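Local coordinates for anopheles Plasmodium-responsive Leucine-rich repeat protein 1B (Anopheles gambiae, PDB 4XGO) that probably takes part in the mosquito's response to Plasmodium and probably interacts with LRIM1, this chain being its leucine-rich repeat domain, at residues A[30-36]-A[53-59]; A[104-110]-A[128-134]; A[90-95]-A[114-120]. One frame throughout, in Å; residues are numbered along the deposited sequence.

Interaction 1: residues A[30-36]-A[53-59]; sequences LNGLQIE and YMRFNVI
Leu30 N bonds to Tyr53 O at 2.7 Å, and Gly32 N bonds to Arg55 O at 2.9 Å. These bonds carry on the parallel pairing of strands 27-29 and 51-53 into the loops that follow. The 30-36 chain then makes a type II turn from Leu30 to Leu33, with Gly32 at positive phi in its third place. Farther on, Val58 N bonds to Ile35 O at 2.9 Å.

Asn57 fills the bend. Its CG lies opposite the carbonyl carbon (chi1 -77°), which lets the amide end reach residues 30-36. OD1 accepts Leu33 N at 2.9 Å and Ile35 N at 3.0 Å, from opposite faces of the amide plane. The Ile35 bond is almost straight at 175°. ND2 gives one proton to Leu30 O at 3.0 Å, in the plane of the amide, and the other to Met54 O of its own segment. Four bonds thus fix the rotation of the amide and satisfy backbone groups of both segments.

A second amide, that of Asn31, meets CB of Tyr53 obliquely through OD1. This OD1 accepts Arg55 N at 2.8 Å, with the donor above the carbonyl plane. The Arg55 guanidinium leads away, to Asp79 and to Gly32 O of the second subunit. Phe56 CE2 lies over one of its faces, offset toward the rim. A water joins Gln34 N to Phe56 O. Inside, Ile35 CG2 meets Ile59 CG1 at 4.0 Å, the two side chains pointing the same way. Leu30 and Met54 lie alongside in the same manner.

Asn81 repeats the role of Asn57 one turn later, giving to Met54 O and accepting Ile59 N. This is the asparagine ladder of leucine-rich repeat solenoids.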
loop_
_atom_site.group_PDB
_atom_site.type_symbol
_atom_site.label_atom_id
_atom_site.label_comp_id
_atom_site.label_asym_id
_atom_site.label_seq_id
_atom_site.Cartn_x
_atom_site.Cartn_y
_atom_site.Cartn_z
ATOM N N LEU A 30 14.186 -11.030 -11.221
ATOM C CA LEU A 30 14.519 -11.143 -9.823
ATOM C C LEU A 30 13.481 -10.430 -8.977
ATOM O O LEU A 30 13.729 -10.090 -7.813
ATOM C CB LEU A 30 15.897 -10.549 -9.562
ATOM C CG LEU A 30 17.053 -11.154 -10.341
ATOM C CD1 LEU A 30 18.358 -10.429 -9.988
ATOM C CD2 LEU A 30 17.156 -12.649 -10.094
ATOM N N ASN A 31 12.295 -10.212 -9.536
ATOM C CA ASN A 31 11.245 -9.554 -8.755
ATOM C C ASN A 31 10.841 -10.416 -7.566
ATOM O O ASN A 31 10.714 -11.641 -7.704
ATOM C CB ASN A 31 9.985 -9.378 -9.589
ATOM C CG ASN A 31 10.146 -8.373 -10.710
ATOM O OD1 ASN A 31 11.105 -7.596 -10.764
ATOM N ND2 ASN A 31 9.200 -8.403 -11.631
ATOM N N GLY A 32 10.573 -9.783 -6.434
ATOM C CA GLY A 32 9.890 -10.432 -5.324
ATOM C C GLY A 32 10.698 -11.524 -4.632
ATOM O O GLY A 32 10.116 -12.453 -4.072
ATOM N N LEU A 33 12.033 -11.411 -4.667
ATOM C CA LEU A 33 12.902 -12.453 -4.068
ATOM C C LEU A 33 13.524 -12.040 -2.727
ATOM O O LEU A 33 14.436 -12.715 -2.246
ATOM C CB LEU A 33 13.975 -12.899 -5.055
ATOM C CG LEU A 33 13.485 -13.480 -6.379
ATOM C CD1 LEU A 33 14.632 -13.842 -7.308
ATOM C CD2 LEU A 33 12.566 -14.695 -6.161
ATOM N N GLN A 34 12.968 -11.009 -2.103
ATOM C CA GLN A 34 13.449 -10.453 -0.817
ATOM C C GLN A 34 14.944 -10.126 -0.875
ATOM O O GLN A 34 15.675 -10.371 0.082
ATOM C CB GLN A 34 13.165 -11.402 0.370
ATOM C CG GLN A 34 11.712 -11.843 0.553
ATOM C CD GLN A 34 10.760 -10.736 0.976
ATOM O OE1 GLN A 34 9.568 -10.759 0.612
ATOM N NE2 GLN A 34 11.260 -9.763 1.752
ATOM N N ILE A 35 15.390 -9.586 -2.002
ATOM C CA ILE A 35 16.783 -9.184 -2.166
ATOM C C ILE A 35 17.037 -7.937 -1.359
ATOM O O ILE A 35 16.314 -6.942 -1.486
ATOM C CB ILE A 35 17.150 -8.929 -3.636
ATOM C CG1 ILE A 35 17.034 -10.242 -4.417
ATOM C CG2 ILE A 35 18.560 -8.347 -3.770
ATOM C CD1 ILE A 35 17.125 -10.079 -5.911
ATOM N N GLU A 36 18.051 -7.992 -0.504
ATOM C CA GLU A 36 18.415 -6.834 0.303
ATOM C C GLU A 36 19.760 -6.268 -0.150
ATOM O O GLU A 36 19.808 -5.182 -0.676
ATOM C CB GLU A 36 18.416 -7.165 1.789
ATOM C CG GLU A 36 18.496 -5.929 2.673
ATOM C CD GLU A 36 18.614 -6.256 4.151
ATOM O OE1 GLU A 36 18.601 -7.455 4.526
ATOM O OE2 GLU A 36 18.740 -5.299 4.943
ATOM N N TYR A 53 14.689 -7.111 -14.085
ATOM C CA TYR A 53 13.560 -6.819 -13.211
ATOM C C TYR A 53 13.924 -7.139 -11.773
ATOM O O TYR A 53 14.224 -8.299 -11.455
ATOM C CB TYR A 53 12.330 -7.624 -13.623
ATOM C CG TYR A 53 11.936 -7.580 -15.077
ATOM C CD1 TYR A 53 12.152 -6.455 -15.854
ATOM C CD2 TYR A 53 11.279 -8.673 -15.663
ATOM C CE1 TYR A 53 11.745 -6.396 -17.168
ATOM C CE2 TYR A 53 10.851 -8.628 -16.982
ATOM C CZ TYR A 53 11.091 -7.506 -17.734
ATOM O OH TYR A 53 10.666 -7.446 -19.046
ATOM N N MET A 54 13.946 -6.108 -10.914
ATOM C CA MET A 54 14.226 -6.280 -9.476
ATOM C C MET A 54 13.184 -5.561 -8.604
ATOM O O MET A 54 13.477 -5.049 -7.510
ATOM C CB MET A 54 15.664 -5.822 -9.146
ATOM C CG MET A 54 16.707 -6.598 -9.912
ATOM S SD MET A 54 18.395 -6.150 -9.418
ATOM C CE MET A 54 18.673 -4.750 -10.455
ATOM N N ARG A 55 11.947 -5.586 -9.084
ATOM C CA ARG A 55 10.817 -4.954 -8.400
ATOM C C ARG A 55 10.417 -5.776 -7.156
ATOM O O ARG A 55 10.656 -6.980 -7.102
ATOM C CB ARG A 55 9.585 -4.924 -9.323
ATOM C CG ARG A 55 9.758 -4.371 -10.735
ATOM C CD ARG A 55 8.469 -4.588 -11.550
ATOM N NE ARG A 55 7.504 -3.538 -11.223
ATOM C CZ ARG A 55 6.178 -3.636 -11.224
ATOM N NH1 ARG A 55 5.545 -4.756 -11.523
ATOM N NH2 ARG A 55 5.462 -2.577 -10.887
ATOM N N PHE A 56 9.834 -5.098 -6.166
ATOM C CA PHE A 56 9.268 -5.734 -4.979
ATOM C C PHE A 56 10.308 -6.516 -4.188
ATOM O O PHE A 56 10.076 -7.659 -3.782
ATOM C CB PHE A 56 8.084 -6.645 -5.342
ATOM C CG PHE A 56 7.006 -5.957 -6.130
ATOM C CD1 PHE A 56 6.083 -5.164 -5.498
ATOM C CD2 PHE A 56 6.887 -6.166 -7.493
ATOM C CE1 PHE A 56 5.058 -4.564 -6.216
ATOM C CE2 PHE A 56 5.880 -5.560 -8.221
ATOM C CZ PHE A 56 4.975 -4.753 -7.585
ATOM N N ASN A 57 11.456 -5.892 -3.975
ATOM C CA ASN A 57 12.472 -6.454 -3.106
ATOM C C ASN A 57 12.649 -5.513 -1.922
ATOM O O ASN A 57 11.762 -4.706 -1.620
ATOM C CB ASN A 57 13.762 -6.674 -3.909
ATOM C CG ASN A 57 13.693 -7.902 -4.801
ATOM O OD1 ASN A 57 13.593 -9.044 -4.316
ATOM N ND2 ASN A 57 13.757 -7.685 -6.099
ATOM N N VAL A 58 13.781 -5.596 -1.233
ATOM C CA VAL A 58 14.023 -4.699 -0.103
ATOM C C VAL A 58 15.401 -4.058 -0.244
ATOM O O VAL A 58 16.141 -3.917 0.729
ATOM C CB VAL A 58 13.844 -5.423 1.259
ATOM C CG1 VAL A 58 12.359 -5.644 1.537
ATOM C CG2 VAL A 58 14.590 -6.737 1.290
ATOM N N ILE A 59 15.712 -3.636 -1.462
ATOM C CA ILE A 59 17.026 -3.126 -1.794
ATOM C C ILE A 59 17.173 -1.721 -1.207
ATOM O O ILE A 59 16.345 -0.843 -1.450
ATOM C CB ILE A 59 17.264 -3.104 -3.317
ATOM C CG1 ILE A 59 17.236 -4.528 -3.899
ATOM C CG2 ILE A 59 18.588 -2.422 -3.640
ATOM C CD1 ILE A 59 16.955 -4.573 -5.391
HETATM O O HOH W 1 10.502 -9.484 -1.971
#

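Interaction 2: residues A[104-110]-A[128-134]; sequences NNNLERI and SNRLTHV
Leu131 CD2 reaches Leu107 CB at 3.9 Å and Ile110 CG1 at 4.0 Å. Beside it, Val134 CG2 packs on Ile110 CB at 3.8 Å. These are the inward side chains of two successive leucine-rich repeat turns, stacked in the solenoid core.

Backbone bonds join the turns around this packing. Arg130 N bonds to Leu107 O, Thr132 N to Glu108 O, and Ile110 N to His133 O at 3.0 Å. Asn129 is the ladder asparagine. Its OD1 accepts Leu107 N, although the exact place of this oxygen is doubtful. Its ND2 gives to Leu126 O and Met102 O.

Charged groups line the outer edge. Arg130 grips Asn106 O side-on through NE and NH2, and the oxygen sits near the guanidinium plane. NH2 makes the shorter bond, 2.9 Å to Asn106 O, on a lone pair in the carbonyl plane. The same NH2 forms a salt bridge to Glu108 OE2 at 2.7 Å. Carboxylate and guanidinium are steeply turned, their planes 76° apart.

The Arg109 guanidinium lies flat on the His133 ring. Their centres are 4.5 Å apart and their planes differ by 6°. His133 has CG opposite its backbone N (chi1 179°), which brings one face of the ring against the Arg109 guanidinium. Outside partners steady both groups: Glu111 forms a salt bridge with Arg109 NH2, and Asp112 bonds to His133 NE2. His133 N is buried with no partner.

At the other end, Ser128 touches the attached glycan. A water donates to Asn104 OD1 and lies 2.6 Å from Ser128 OG.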
loop_
_atom_site.group_PDB
_atom_site.type_symbol
_atom_site.label_atom_id
_atom_site.label_comp_id
_atom_site.label_asym_id
_atom_site.label_seq_id
_atom_site.Cartn_x
_atom_site.Cartn_y
_atom_site.Cartn_z
ATOM N N ASN A 104 7.858 4.116 -6.130
ATOM C CA ASN A 104 7.665 3.522 -4.813
ATOM C C ASN A 104 8.972 3.128 -4.131
ATOM O O ASN A 104 9.092 2.053 -3.551
ATOM C CB ASN A 104 6.697 2.331 -4.922
ATOM C CG ASN A 104 5.305 2.748 -5.360
ATOM O OD1 ASN A 104 4.991 2.811 -6.556
ATOM N ND2 ASN A 104 4.484 3.106 -4.401
ATOM N N ASN A 105 9.969 4.000 -4.240
ATOM C CA ASN A 105 11.135 3.959 -3.368
ATOM C C ASN A 105 11.072 5.178 -2.421
ATOM O O ASN A 105 9.991 5.725 -2.190
ATOM C CB ASN A 105 12.429 3.933 -4.196
ATOM C CG ASN A 105 12.743 2.546 -4.755
ATOM O OD1 ASN A 105 13.582 1.837 -4.223
ATOM N ND2 ASN A 105 12.047 2.153 -5.806
ATOM N N ASN A 106 12.209 5.556 -1.852
ATOM C CA ASN A 106 12.286 6.710 -0.965
ATOM C C ASN A 106 13.244 7.743 -1.516
ATOM O O ASN A 106 13.920 8.451 -0.743
ATOM C CB ASN A 106 12.747 6.270 0.433
ATOM C CG ASN A 106 11.807 5.270 1.076
ATOM O OD1 ASN A 106 12.248 4.278 1.665
ATOM N ND2 ASN A 106 10.522 5.520 0.980
ATOM N N LEU A 107 13.284 7.892 -2.837
ATOM C CA LEU A 107 14.288 8.763 -3.443
ATOM C C LEU A 107 14.027 10.221 -3.118
ATOM O O LEU A 107 12.883 10.687 -3.215
ATOM C CB LEU A 107 14.313 8.591 -4.941
ATOM C CG LEU A 107 14.774 7.235 -5.456
ATOM C CD1 LEU A 107 14.457 7.262 -6.939
ATOM C CD2 LEU A 107 16.245 6.996 -5.182
ATOM N N GLU A 108 15.082 10.913 -2.687
ATOM C CA GLU A 108 14.999 12.335 -2.294
ATOM C C GLU A 108 15.429 13.236 -3.443
ATOM O O GLU A 108 14.859 14.301 -3.652
ATOM C CB GLU A 108 15.864 12.579 -1.058
ATOM C CG GLU A 108 15.492 11.666 0.100
ATOM C CD GLU A 108 16.479 11.691 1.245
ATOM O OE1 GLU A 108 17.353 12.597 1.294
ATOM O OE2 GLU A 108 16.370 10.797 2.114
ATOM N N ARG A 109 16.455 12.823 -4.183
ATOM C CA ARG A 109 16.971 13.614 -5.294
ATOM C C ARG A 109 17.459 12.724 -6.421
ATOM O O ARG A 109 17.905 11.621 -6.174
ATOM C CB ARG A 109 18.149 14.475 -4.829
ATOM C CG ARG A 109 17.812 15.589 -3.855
ATOM C CD ARG A 109 19.098 16.255 -3.354
ATOM N NE ARG A 109 19.916 16.730 -4.472
ATOM C CZ ARG A 109 19.813 17.918 -5.064
ATOM N NH1 ARG A 109 18.956 18.832 -4.653
ATOM N NH2 ARG A 109 20.622 18.208 -6.073
ATOM N N ILE A 110 17.364 13.235 -7.643
ATOM C CA ILE A 110 18.089 12.709 -8.797
ATOM C C ILE A 110 19.084 13.768 -9.199
ATOM O O ILE A 110 18.682 14.849 -9.641
ATOM C CB ILE A 110 17.169 12.501 -10.017
ATOM C CG1 ILE A 110 16.035 11.529 -9.699
ATOM C CG2 ILE A 110 17.977 12.040 -11.228
ATOM C CD1 ILE A 110 16.461 10.134 -9.345
ATOM N N SER A 128 5.812 8.284 -6.654
ATOM C CA SER A 128 5.722 7.785 -5.283
ATOM C C SER A 128 7.098 7.582 -4.654
ATOM O O SER A 128 7.405 6.529 -4.106
ATOM C CB SER A 128 4.866 6.514 -5.190
ATOM O OG SER A 128 3.533 6.749 -5.624
ATOM N N ASN A 129 7.917 8.611 -4.752
ATOM C CA ASN A 129 9.130 8.727 -3.964
ATOM C C ASN A 129 8.994 9.957 -3.044
ATOM O O ASN A 129 7.874 10.299 -2.650
ATOM C CB ASN A 129 10.312 8.824 -4.911
ATOM C CG ASN A 129 10.703 7.475 -5.476
ATOM O OD1 ASN A 129 11.351 6.691 -4.801
ATOM N ND2 ASN A 129 10.356 7.229 -6.714
ATOM N N ARG A 130 10.112 10.596 -2.694
ATOM C CA ARG A 130 10.090 11.853 -1.928
ATOM C C ARG A 130 10.899 12.927 -2.636
ATOM O O ARG A 130 11.632 13.698 -1.989
ATOM C CB ARG A 130 10.687 11.652 -0.539
ATOM C CG ARG A 130 10.075 10.563 0.308
ATOM C CD ARG A 130 10.874 10.401 1.601
ATOM N NE ARG A 130 12.213 9.847 1.390
ATOM C CZ ARG A 130 13.083 9.549 2.356
ATOM N NH1 ARG A 130 12.767 9.788 3.633
ATOM N NH2 ARG A 130 14.279 9.015 2.055
ATOM N N LEU A 131 10.798 12.966 -3.961
ATOM C CA LEU A 131 11.699 13.765 -4.774
ATOM C C LEU A 131 11.470 15.253 -4.594
ATOM O O LEU A 131 10.351 15.723 -4.752
ATOM C CB LEU A 131 11.560 13.414 -6.243
ATOM C CG LEU A 131 12.159 12.047 -6.598
ATOM C CD1 LEU A 131 11.736 11.703 -8.013
ATOM C CD2 LEU A 131 13.678 12.085 -6.468
ATOM N N THR A 132 12.543 15.978 -4.281
ATOM C CA THR A 132 12.499 17.439 -4.278
ATOM C C THR A 132 13.280 18.046 -5.436
ATOM O O THR A 132 13.215 19.255 -5.670
ATOM C CB THR A 132 13.091 17.979 -2.974
ATOM O OG1 THR A 132 14.416 17.464 -2.815
ATOM C CG2 THR A 132 12.214 17.572 -1.795
ATOM N N HIS A 133 14.059 17.225 -6.131
ATOM C CA HIS A 133 14.815 17.682 -7.261
ATOM C C HIS A 133 14.953 16.577 -8.299
ATOM O O HIS A 133 15.412 15.486 -7.980
ATOM C CB HIS A 133 16.224 18.092 -6.822
ATOM C CG HIS A 133 17.083 18.558 -7.950
ATOM N ND1 HIS A 133 17.022 19.848 -8.442
ATOM C CD2 HIS A 133 17.978 17.902 -8.723
ATOM C CE1 HIS A 133 17.881 19.974 -9.441
ATOM N NE2 HIS A 133 18.464 18.807 -9.637
ATOM N N VAL A 134 14.550 16.889 -9.525
ATOM C CA VAL A 134 14.901 16.120 -10.697
ATOM C C VAL A 134 14.790 17.036 -11.917
ATOM O O VAL A 134 13.705 17.550 -12.209
ATOM C CB VAL A 134 14.061 14.835 -10.874
ATOM C CG1 VAL A 134 12.568 15.121 -10.874
ATOM C CG2 VAL A 134 14.497 14.113 -12.141
HETATM O O HOH W 2 3.428 5.034 -7.640
HETATM O O HOH W 3 16.579 19.074 -2.957
#

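Interaction 3: residues A[90-95]-A[114-120]; sequences IFHNTP and TFQATTA
The Phe91 and Phe115 rings lie nearly parallel, their planes 18° apart. They are slid past each other, with centroids 5.7 Å apart, so they barely overlap. The rings come closest at Phe91 CE2 and Phe115 CE1, 3.7 Å apart. One face of Phe91 carries Ile90 CG2, offset toward the rim. Thr114 O sits at the edge of the Phe91 ring, near its plane. One face of Phe115 carries Thr114 CG2, 3.8 Å above its plane and over its centre. The same methyl also touches Phe91 CD2, so it lies beside both rings. It is placed there by a torsion that sets it opposite the Thr114 backbone N, while OG1 turns to Glu111 O.

Phe91 and Phe115 are 24 residues apart and hold the same place in successive turns. The rings point from the loops opposite the strands into the core, where both touch Met100 of strand 99-101. They fit the phenylalanine spine of leucine-rich repeats. Ile90 packs on Phe67, one repeat earlier.

Beyond the rings, nearer the backbones, the two loops meet through small groups. Thr118 CG2 packs against Thr94 O at 3.5 Å and also touches Phe91 CB. Ala117 CB points at the other loop and meets His92 O at 3.6 Å. Pro95 CA makes a CA-H...O contact with Ala117 O. Thr118 OG1 bonds back to Phe115 O at 3.2 Å, above the carbonyl plane.

Two waters bridge the backbones. One accepts from Phe91 N and donates to Thr114 O at 2.6 Å. The other also donates to Thr114 O, accepts Ala117 N at 2.9 Å, and gives a weak bond to Phe91 O.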
loop_
_atom_site.group_PDB
_atom_site.type_symbol
_atom_site.label_atom_id
_atom_site.label_comp_id
_atom_site.label_asym_id
_atom_site.label_seq_id
_atom_site.Cartn_x
_atom_site.Cartn_y
_atom_site.Cartn_z
ATOM N N ILE A 90 25.971 5.541 -11.604
ATOM C CA ILE A 90 25.121 4.349 -11.637
ATOM C C ILE A 90 24.758 3.918 -13.073
ATOM O O ILE A 90 24.762 2.717 -13.374
ATOM C CB ILE A 90 23.859 4.528 -10.753
ATOM C CG1 ILE A 90 23.092 3.206 -10.605
ATOM C CG2 ILE A 90 22.965 5.626 -11.298
ATOM C CD1 ILE A 90 23.857 2.136 -9.845
ATOM N N PHE A 91 24.471 4.883 -13.952
ATOM C CA PHE A 91 24.125 4.580 -15.352
ATOM C C PHE A 91 25.189 4.997 -16.369
ATOM O O PHE A 91 24.909 5.138 -17.566
ATOM C CB PHE A 91 22.771 5.202 -15.721
ATOM C CG PHE A 91 21.646 4.777 -14.821
ATOM C CD1 PHE A 91 21.448 3.433 -14.514
ATOM C CD2 PHE A 91 20.783 5.712 -14.274
ATOM C CE1 PHE A 91 20.419 3.032 -13.672
ATOM C CE2 PHE A 91 19.752 5.320 -13.429
ATOM C CZ PHE A 91 19.569 3.976 -13.133
ATOM N N HIS A 92 26.427 5.165 -15.918
ATOM C CA HIS A 92 27.472 5.632 -16.819
ATOM C C HIS A 92 27.780 4.631 -17.947
ATOM O O HIS A 92 28.192 5.026 -19.051
ATOM C CB HIS A 92 28.747 5.914 -16.030
ATOM C CG HIS A 92 29.908 6.297 -16.891
ATOM N ND1 HIS A 92 29.969 7.502 -17.561
ATOM C CD2 HIS A 92 31.048 5.631 -17.202
ATOM C CE1 HIS A 92 31.107 7.567 -18.233
ATOM N NE2 HIS A 92 31.776 6.445 -18.034
ATOM N N ASN A 93 27.610 3.344 -17.656
ATOM C CA ASN A 93 27.964 2.299 -18.587
ATOM C C ASN A 93 26.737 1.566 -19.125
ATOM O O ASN A 93 26.856 0.428 -19.604
ATOM C CB ASN A 93 28.921 1.320 -17.911
ATOM C CG ASN A 93 30.227 1.975 -17.499
ATOM O OD1 ASN A 93 30.483 2.181 -16.310
ATOM N ND2 ASN A 93 31.036 2.364 -18.485
ATOM N N THR A 94 25.567 2.218 -19.057
ATOM C CA THR A 94 24.334 1.651 -19.602
ATOM C C THR A 94 23.693 2.564 -20.662
ATOM O O THR A 94 22.549 3.045 -20.490
ATOM C CB THR A 94 23.334 1.320 -18.484
ATOM O OG1 THR A 94 23.004 2.502 -17.739
ATOM C CG2 THR A 94 23.920 0.278 -17.541
ATOM N N PRO A 95 24.387 2.762 -21.800
ATOM C CA PRO A 95 23.927 3.746 -22.791
ATOM C C PRO A 95 22.706 3.339 -23.601
ATOM O O PRO A 95 22.117 4.196 -24.275
ATOM C CB PRO A 95 25.151 3.915 -23.708
ATOM C CG PRO A 95 25.853 2.617 -23.603
ATOM C CD PRO A 95 25.687 2.181 -22.180
ATOM N N THR A 114 22.927 12.083 -13.586
ATOM C CA THR A 114 22.457 10.701 -13.480
ATOM C C THR A 114 22.217 10.094 -14.868
ATOM O O THR A 114 22.620 8.948 -15.136
ATOM C CB THR A 114 21.170 10.631 -12.625
ATOM O OG1 THR A 114 21.454 11.125 -11.312
ATOM C CG2 THR A 114 20.664 9.209 -12.503
ATOM N N PHE A 115 21.604 10.874 -15.758
ATOM C CA PHE A 115 21.188 10.376 -17.073
ATOM C C PHE A 115 22.013 10.924 -18.243
ATOM O O PHE A 115 21.540 10.960 -19.384
ATOM C CB PHE A 115 19.683 10.653 -17.249
ATOM C CG PHE A 115 18.824 9.942 -16.242
ATOM C CD1 PHE A 115 18.702 8.555 -16.267
ATOM C CD2 PHE A 115 18.128 10.646 -15.265
ATOM C CE1 PHE A 115 17.918 7.890 -15.344
ATOM C CE2 PHE A 115 17.346 9.983 -14.338
ATOM C CZ PHE A 115 17.241 8.605 -14.375
ATOM N N GLN A 116 23.260 11.316 -17.974
ATOM C CA GLN A 116 24.139 11.861 -19.022
ATOM C C GLN A 116 24.409 10.878 -20.157
ATOM O O GLN A 116 24.373 11.268 -21.321
ATOM C CB GLN A 116 25.485 12.333 -18.444
ATOM C CG GLN A 116 26.523 12.623 -19.527
ATOM C CD GLN A 116 27.728 13.396 -19.023
ATOM O OE1 GLN A 116 28.273 13.096 -17.954
ATOM N NE2 GLN A 116 28.167 14.383 -19.803
ATOM N N ALA A 117 24.664 9.617 -19.816
ATOM C CA ALA A 117 25.060 8.613 -20.803
ATOM C C ALA A 117 23.857 7.931 -21.428
ATOM O O ALA A 117 23.971 7.325 -22.499
ATOM C CB ALA A 117 25.973 7.580 -20.162
ATOM N N THR A 118 22.701 8.033 -20.766
ATOM C CA THR A 118 21.498 7.361 -21.236
ATOM C C THR A 118 20.742 8.216 -22.236
ATOM O O THR A 118 19.595 8.634 -21.990
ATOM C CB THR A 118 20.587 6.947 -20.072
ATOM O OG1 THR A 118 20.115 8.107 -19.364
ATOM C CG2 THR A 118 21.345 6.030 -19.124
ATOM N N THR A 119 21.357 8.407 -23.399
ATOM C CA THR A 119 20.833 9.316 -24.418
ATOM C C THR A 119 19.694 8.722 -25.257
ATOM O O THR A 119 19.207 9.369 -26.198
ATOM C CB THR A 119 21.975 9.852 -25.323
ATOM O OG1 THR A 119 22.686 8.767 -25.911
ATOM C CG2 THR A 119 22.928 10.704 -24.505
ATOM N N ALA A 120 19.275 7.500 -24.931
ATOM C CA ALA A 120 18.116 6.881 -25.562
ATOM C C ALA A 120 16.987 6.661 -24.571
ATOM O O ALA A 120 16.023 5.961 -24.896
ATOM C CB ALA A 120 18.488 5.541 -26.173
HETATM O O HOH W 4 24.571 7.789 -13.776
HETATM O O HOH W 5 24.280 8.278 -17.312
#

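Overall arrangement
All three contacts join one turn of the solenoid to the next. Interactions 1 and 2 hold the loops just after the parallel strands, and their asparagines do equivalent work. Interaction 1 is the more buried, lies by the end strand 27-29, and also faces the second subunit. Interaction 2 covers the largest area and adds a charged outer edge. Interaction 3 lies farther round the solenoid and shares one turn, the one after strand 99-101, with interaction 2. It buries least, and works by aromatic packing and bridging waters in place of direct bonds. Interactions 2 and 3 touch where Ile110 CG2 meets Phe115 CE2, so the two join in the interior. Interaction 1 touches neither of the others.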